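Local coordinates for protein type VI secretion system component (Escherichia coli O6, PDB 2P5Z) that is a component of the type VI secretion system, structurally similar to the T4 phage tail proteins gp27 and gp5, and probably forms part of its spike, at residues Tyr126-Val131 with Ala160-Met165; Gln122-Gln127 with Thr419-Tyr424. All coordinates share one frame; numbering follows the deposited sequence.

Interaction 1: residues Tyr126-Val131 with Ala160-Met165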
loop_
_atom_site.group_PDB
_atom_site.type_symbol
_atom_site.label_atom_id
_atom_site.label_comp_id
_atom_site.label_asym_id
_atom_site.label_seq_id
_atom_site.Cartn_x
_atom_site.Cartn_y
_atom_site.Cartn_z
ATOM N N TYR A 126 17.703 22.418 8.248
ATOM C CA TYR A 126 18.824 22.946 7.498
ATOM C C TYR A 126 18.497 24.386 7.300
ATOM O O TYR A 126 17.354 24.724 7.018
ATOM C CB TYR A 126 19.003 22.215 6.147
ATOM C CG TYR A 126 19.438 20.765 6.313
ATOM C CD1 TYR A 126 18.495 19.737 6.440
ATOM C CD2 TYR A 126 20.786 20.427 6.375
ATOM C CE1 TYR A 126 18.887 18.427 6.623
ATOM C CE2 TYR A 126 21.190 19.110 6.554
ATOM C CZ TYR A 126 20.235 18.122 6.673
ATOM O OH TYR A 126 20.632 16.821 6.858
ATOM N N GLN A 127 19.509 25.231 7.457
ATOM C CA GLN A 127 19.320 26.658 7.667
ATOM C C GLN A 127 20.021 27.432 6.551
ATOM O O GLN A 127 21.225 27.295 6.395
ATOM C CB GLN A 127 19.892 27.001 9.057
ATOM C CG GLN A 127 19.460 28.326 9.657
ATOM C CD GLN A 127 18.011 28.326 10.121
ATOM O OE1 GLN A 127 17.526 27.349 10.713
ATOM N NE2 GLN A 127 17.313 29.436 9.865
ATOM N N ASN A 128 19.273 28.210 5.770
ATOM C CA ASN A 128 19.834 29.075 4.692
ATOM C C ASN A 128 20.625 28.349 3.614
ATOM O O ASN A 128 21.758 28.718 3.299
ATOM C CB ASN A 128 20.665 30.261 5.235
ATOM C CG ASN A 128 19.944 31.032 6.311
ATOM O OD1 ASN A 128 20.406 31.083 7.459
ATOM N ND2 ASN A 128 18.783 31.605 5.966
ATOM N N GLN A 129 20.049 27.288 3.066
ATOM C CA GLN A 129 20.722 26.570 2.000
ATOM C C GLN A 129 19.855 26.487 0.775
ATOM O O GLN A 129 18.645 26.696 0.841
ATOM C CB GLN A 129 21.114 25.181 2.450
ATOM C CG GLN A 129 21.571 25.055 3.883
ATOM C CD GLN A 129 23.045 25.327 4.047
ATOM O OE1 GLN A 129 23.832 24.405 4.207
ATOM N NE2 GLN A 129 23.430 26.597 3.996
ATOM N N THR A 130 20.493 26.212 -0.355
ATOM C CA THR A 130 19.780 25.787 -1.557
ATOM C C THR A 130 19.583 24.281 -1.449
ATOM O O THR A 130 20.285 23.612 -0.657
ATOM C CB THR A 130 20.625 26.029 -2.779
ATOM O OG1 THR A 130 21.774 25.169 -2.711
ATOM C CG2 THR A 130 21.081 27.470 -2.810
ATOM N N VAL A 131 18.634 23.749 -2.222
ATOM C CA VAL A 131 18.494 22.288 -2.347
ATOM C C VAL A 131 19.837 21.563 -2.653
ATOM O O VAL A 131 20.192 20.627 -1.915
ATOM C CB VAL A 131 17.347 21.854 -3.318
ATOM C CG1 VAL A 131 17.418 20.341 -3.609
ATOM C CG2 VAL A 131 15.985 22.232 -2.759
ATOM N N ALA A 160 18.202 30.222 -2.084
ATOM C CA ALA A 160 18.441 29.766 -0.726
ATOM C C ALA A 160 17.076 29.605 -0.052
ATOM O O ALA A 160 16.144 30.369 -0.311
ATOM C CB ALA A 160 19.316 30.745 0.029
ATOM N N ARG A 161 16.942 28.564 0.755
ATOM C CA ARG A 161 15.723 28.352 1.504
ATOM C C ARG A 161 16.063 28.672 2.936
ATOM O O ARG A 161 17.127 28.314 3.418
ATOM C CB ARG A 161 15.286 26.896 1.408
ATOM C CG ARG A 161 14.995 26.403 0.012
ATOM C CD ARG A 161 13.510 26.396 -0.267
ATOM N NE ARG A 161 13.208 25.602 -1.453
ATOM C CZ ARG A 161 12.947 24.297 -1.437
ATOM N NH1 ARG A 161 12.943 23.630 -0.290
ATOM N NH2 ARG A 161 12.683 23.662 -2.570
ATOM N N GLU A 162 15.162 29.347 3.620
ATOM C CA GLU A 162 15.459 29.780 4.963
ATOM C C GLU A 162 15.611 28.592 5.893
ATOM O O GLU A 162 16.659 28.417 6.501
ATOM C CB GLU A 162 14.375 30.727 5.460
ATOM C CG GLU A 162 14.827 31.561 6.627
ATOM C CD GLU A 162 13.698 31.900 7.574
ATOM O OE1 GLU A 162 12.537 32.041 7.112
ATOM O OE2 GLU A 162 13.980 32.037 8.789
ATOM N N GLN A 163 14.563 27.780 5.995
ATOM C CA GLN A 163 14.588 26.568 6.803
ATOM C C GLN A 163 14.000 25.384 6.022
ATOM O O GLN A 163 12.991 25.521 5.332
ATOM C CB GLN A 163 13.809 26.751 8.109
ATOM C CG GLN A 163 14.283 27.890 8.968
ATOM C CD GLN A 163 13.643 27.909 10.336
ATOM O OE1 GLN A 163 14.302 27.639 11.339
ATOM N NE2 GLN A 163 12.365 28.235 10.387
ATOM N N VAL A 164 14.630 24.217 6.140
ATOM C CA VAL A 164 14.149 23.010 5.473
ATOM C C VAL A 164 14.245 21.871 6.461
ATOM O O VAL A 164 15.330 21.568 6.954
ATOM C CB VAL A 164 14.983 22.668 4.219
ATOM C CG1 VAL A 164 14.688 21.226 3.732
ATOM C CG2 VAL A 164 14.718 23.666 3.092
ATOM N N MET A 165 13.104 21.265 6.772
ATOM C CA MET A 165 13.047 20.180 7.755
ATOM C C MET A 165 13.124 18.760 7.140
ATOM O O MET A 165 12.429 18.444 6.168
ATOM C CB MET A 165 11.752 20.293 8.567
ATOM C CG MET A 165 11.858 19.659 9.939
ATOM S SD MET A 165 10.317 19.606 10.881
ATOM C CE MET A 165 11.002 19.909 12.475
#

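Interaction 2: residues Gln122-Gln127 with Thr419-Tyr424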
loop_
_atom_site.group_PDB
_atom_site.type_symbol
_atom_site.label_atom_id
_atom_site.label_comp_id
_atom_site.label_asym_id
_atom_site.label_seq_id
_atom_site.Cartn_x
_atom_site.Cartn_y
_atom_site.Cartn_z
ATOM N N GLN A 122 17.967 10.419 10.547
ATOM C CA GLN A 122 17.918 11.390 11.621
ATOM C C GLN A 122 17.114 12.619 11.242
ATOM O O GLN A 122 17.093 13.014 10.085
ATOM C CB GLN A 122 19.326 11.790 12.040
ATOM C CG GLN A 122 19.981 10.826 13.012
ATOM C CD GLN A 122 21.119 11.483 13.781
ATOM O OE1 GLN A 122 22.195 11.736 13.231
ATOM N NE2 GLN A 122 20.881 11.772 15.061
ATOM N N ASN A 123 16.456 13.223 12.227
ATOM C CA ASN A 123 15.763 14.503 12.025
ATOM C C ASN A 123 16.707 15.710 11.988
ATOM O O ASN A 123 17.654 15.795 12.767
ATOM C CB ASN A 123 14.709 14.716 13.106
ATOM C CG ASN A 123 13.754 13.556 13.232
ATOM O OD1 ASN A 123 13.200 13.082 12.240
ATOM N ND2 ASN A 123 13.539 13.100 14.459
ATOM N N ALA A 124 16.451 16.654 11.088
ATOM C CA ALA A 124 17.329 17.816 10.987
ATOM C C ALA A 124 16.649 19.024 10.376
ATOM O O ALA A 124 15.765 18.881 9.537
ATOM C CB ALA A 124 18.573 17.468 10.186
ATOM N N ILE A 125 17.074 20.218 10.785
ATOM C CA ILE A 125 16.589 21.460 10.168
ATOM C C ILE A 125 17.781 22.177 9.544
ATOM O O ILE A 125 18.757 22.486 10.222
ATOM C CB ILE A 125 15.862 22.377 11.193
ATOM C CG1 ILE A 125 14.632 21.673 11.748
ATOM C CG2 ILE A 125 15.430 23.695 10.567
ATOM C CD1 ILE A 125 14.367 22.003 13.188
ATOM N N TYR A 126 17.703 22.418 8.248
ATOM C CA TYR A 126 18.824 22.946 7.498
ATOM C C TYR A 126 18.497 24.386 7.300
ATOM O O TYR A 126 17.354 24.724 7.018
ATOM C CB TYR A 126 19.003 22.215 6.147
ATOM C CG TYR A 126 19.438 20.765 6.313
ATOM C CD1 TYR A 126 18.495 19.737 6.440
ATOM C CD2 TYR A 126 20.786 20.427 6.375
ATOM C CE1 TYR A 126 18.887 18.427 6.623
ATOM C CE2 TYR A 126 21.190 19.110 6.554
ATOM C CZ TYR A 126 20.235 18.122 6.673
ATOM O OH TYR A 126 20.632 16.821 6.858
ATOM N N GLN A 127 19.509 25.231 7.457
ATOM C CA GLN A 127 19.320 26.658 7.667
ATOM C C GLN A 127 20.021 27.432 6.551
ATOM O O GLN A 127 21.225 27.295 6.395
ATOM C CB GLN A 127 19.892 27.001 9.057
ATOM C CG GLN A 127 19.460 28.326 9.657
ATOM C CD GLN A 127 18.011 28.326 10.121
ATOM O OE1 GLN A 127 17.526 27.349 10.713
ATOM N NE2 GLN A 127 17.313 29.436 9.865
ATOM N N THR A 419 17.649 12.083 18.339
ATOM C CA THR A 419 17.078 11.859 17.017
ATOM C C THR A 419 17.390 13.032 16.087
ATOM O O THR A 419 17.082 12.992 14.896
ATOM C CB THR A 419 15.553 11.642 17.107
ATOM O OG1 THR A 419 14.951 12.745 17.796
ATOM C CG2 THR A 419 15.244 10.362 17.870
ATOM N N TRP A 420 18.013 14.066 16.646
ATOM C CA TRP A 420 18.349 15.277 15.912
ATOM C C TRP A 420 19.843 15.367 15.633
ATOM O O TRP A 420 20.655 15.140 16.527
ATOM C CB TRP A 420 17.839 16.524 16.660
ATOM C CG TRP A 420 16.342 16.536 16.742
ATOM C CD1 TRP A 420 15.572 15.965 17.717
ATOM C CD2 TRP A 420 15.431 17.096 15.789
ATOM N NE1 TRP A 420 14.234 16.154 17.436
ATOM C CE2 TRP A 420 14.124 16.840 16.256
ATOM C CE3 TRP A 420 15.594 17.802 14.599
ATOM C CZ2 TRP A 420 12.984 17.246 15.560
ATOM C CZ3 TRP A 420 14.451 18.213 13.902
ATOM C CH2 TRP A 420 13.169 17.919 14.383
ATOM N N LYS A 421 20.192 15.675 14.383
ATOM C CA LYS A 421 21.575 15.936 13.996
ATOM C C LYS A 421 22.129 17.148 14.761
ATOM O O LYS A 421 21.407 18.129 14.966
ATOM C CB LYS A 421 21.672 16.154 12.480
ATOM C CG LYS A 421 21.474 14.883 11.652
ATOM C CD LYS A 421 21.499 15.162 10.147
ATOM C CE LYS A 421 20.790 14.062 9.352
ATOM N NZ LYS A 421 20.414 14.523 7.983
ATOM N N PRO A 422 23.396 17.061 15.220
ATOM C CA PRO A 422 24.078 18.103 15.995
ATOM C C PRO A 422 24.046 19.480 15.340
ATOM O O PRO A 422 24.476 19.639 14.194
ATOM C CB PRO A 422 25.524 17.604 16.056
ATOM C CG PRO A 422 25.419 16.126 15.935
ATOM C CD PRO A 422 24.264 15.884 15.009
ATOM N N GLY A 423 23.505 20.457 16.065
ATOM C CA GLY A 423 23.411 21.837 15.581
ATOM C C GLY A 423 22.337 22.040 14.532
ATOM O O GLY A 423 22.284 23.081 13.868
ATOM N N TYR A 424 21.480 21.037 14.376
ATOM C CA TYR A 424 20.418 21.095 13.399
ATOM C C TYR A 424 19.073 20.952 14.092
ATOM O O TYR A 424 18.082 20.575 13.464
ATOM C CB TYR A 424 20.590 19.989 12.368
ATOM C CG TYR A 424 21.705 20.188 11.377
ATOM C CD1 TYR A 424 22.883 19.473 11.481
ATOM C CD2 TYR A 424 21.562 21.055 10.312
ATOM C CE1 TYR A 424 23.897 19.627 10.564
ATOM C CE2 TYR A 424 22.569 21.227 9.385
ATOM C CZ TYR A 424 23.738 20.508 9.506
ATOM O OH TYR A 424 24.752 20.670 8.570
#

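Interaction 1: residues Tyr126-Val131 with Ala160-Met165
One face of the Arg161 guanidinium carries CG2 of Val131, set toward the rim and 3.6 Å from NH2, while the Tyr126 ring has the carbonyl oxygen of Val164 at its edge, 3.7 Å from CD1. Both groups belong to a small two-stranded antiparallel sheet, strand 124-127 against strand 161-166, within the part of the chain assigned to the phage baseplate hub family. Tyr126 and Val164 form a hydrogen-bonded pair, closed by Tyr126 N to Val164 O at 2.8 Å and by the return bond from Val164 N; Gln127 and Gln163 follow as a non-hydrogen-bonded pair. Both backbones then turn a corner, held by Asn128 N donating to Glu162 O at 2.7 Å; beyond it Arg161 N donates to Gln129 O. The Arg161 chain bends at chi2 (-100°), which lays its side chain alongside that of Val131, the first residue of helix 131-140. Tyr126 and Val164 share the face turned to that helix, where Val164 touches Ile134 and Tyr126 touches Ile138. On the other face Gln163 OE1 accepts from the backbone N of Trp428. Gln129 curls back, and its NE2 donates to the carbonyl oxygen of Asn128 at 2.8 Å, the acceptor lying in the amide plane of Gln129.

Interaction 2: residues Gln122-Gln127 with Thr419-Tyr424
Lys421, Tyr424 and Asn123 carry this contact between the hub-family strand 124-127, with the residues leading into it, and a loop of the OB-family region. The aliphatic chain of Lys421, extended beyond CG, runs past CB of Gln122 and CB of Ala124 and brings NZ to Tyr126 OH at 2.6 Å, near the plane of the tyrosine ring; Gln166 OE1 is a second partner of the ammonium. Lys421 also opens a type II beta turn that ends at Tyr424. From there Tyr424 O takes the N-H of Ile125 on a lone pair, at 2.9 Å. The Tyr424 ring meets the Tyr126 ring obliquely, planes at 50°, while Ile125 O sits in plane at the edge of the Tyr424 ring, 3.2 Å from Tyr424 CD2. Asn123 N donates to Thr419 O at 2.8 Å, its O accepts from Lys421 N at 3.0 Å, and its OD1 accepts from Gly168 N. Its CB lies over one face of the Trp420 indole, a CH-pi contact 3.5 Å from the six-membered ring centroid. The loop, between strands 409-412 and 426-429, packs against the start of strand 124-127 and the residues before it, with Leu413 touching Ile125 and Trp420, and Ile138 of helix 131-140 touching Lys421.

How the interactions relate
Following the chain from the N terminus, residues 122-127 come first; the ranges of the two contacts overlap at Tyr126-Gln127, and of these Tyr126 touches partners in both. Interaction 1 closes a short loop: helix 131-140 and strand 150-153 intervene before 160-165 returns to pair with 126-131. Interaction 2 spans nearly 300 residues, so the shorter loop is contained in the longer, and the two start from the same strand. Interaction 2 joins the hub-family part of the chain to the OB-family region, whereas interaction 1 stays within the former. Their centres lie about 12 Å apart, and Met165 bridges them: its CE packs 3.5 Å from Trp420 CH2, and its CG meets CG1 of Ile125.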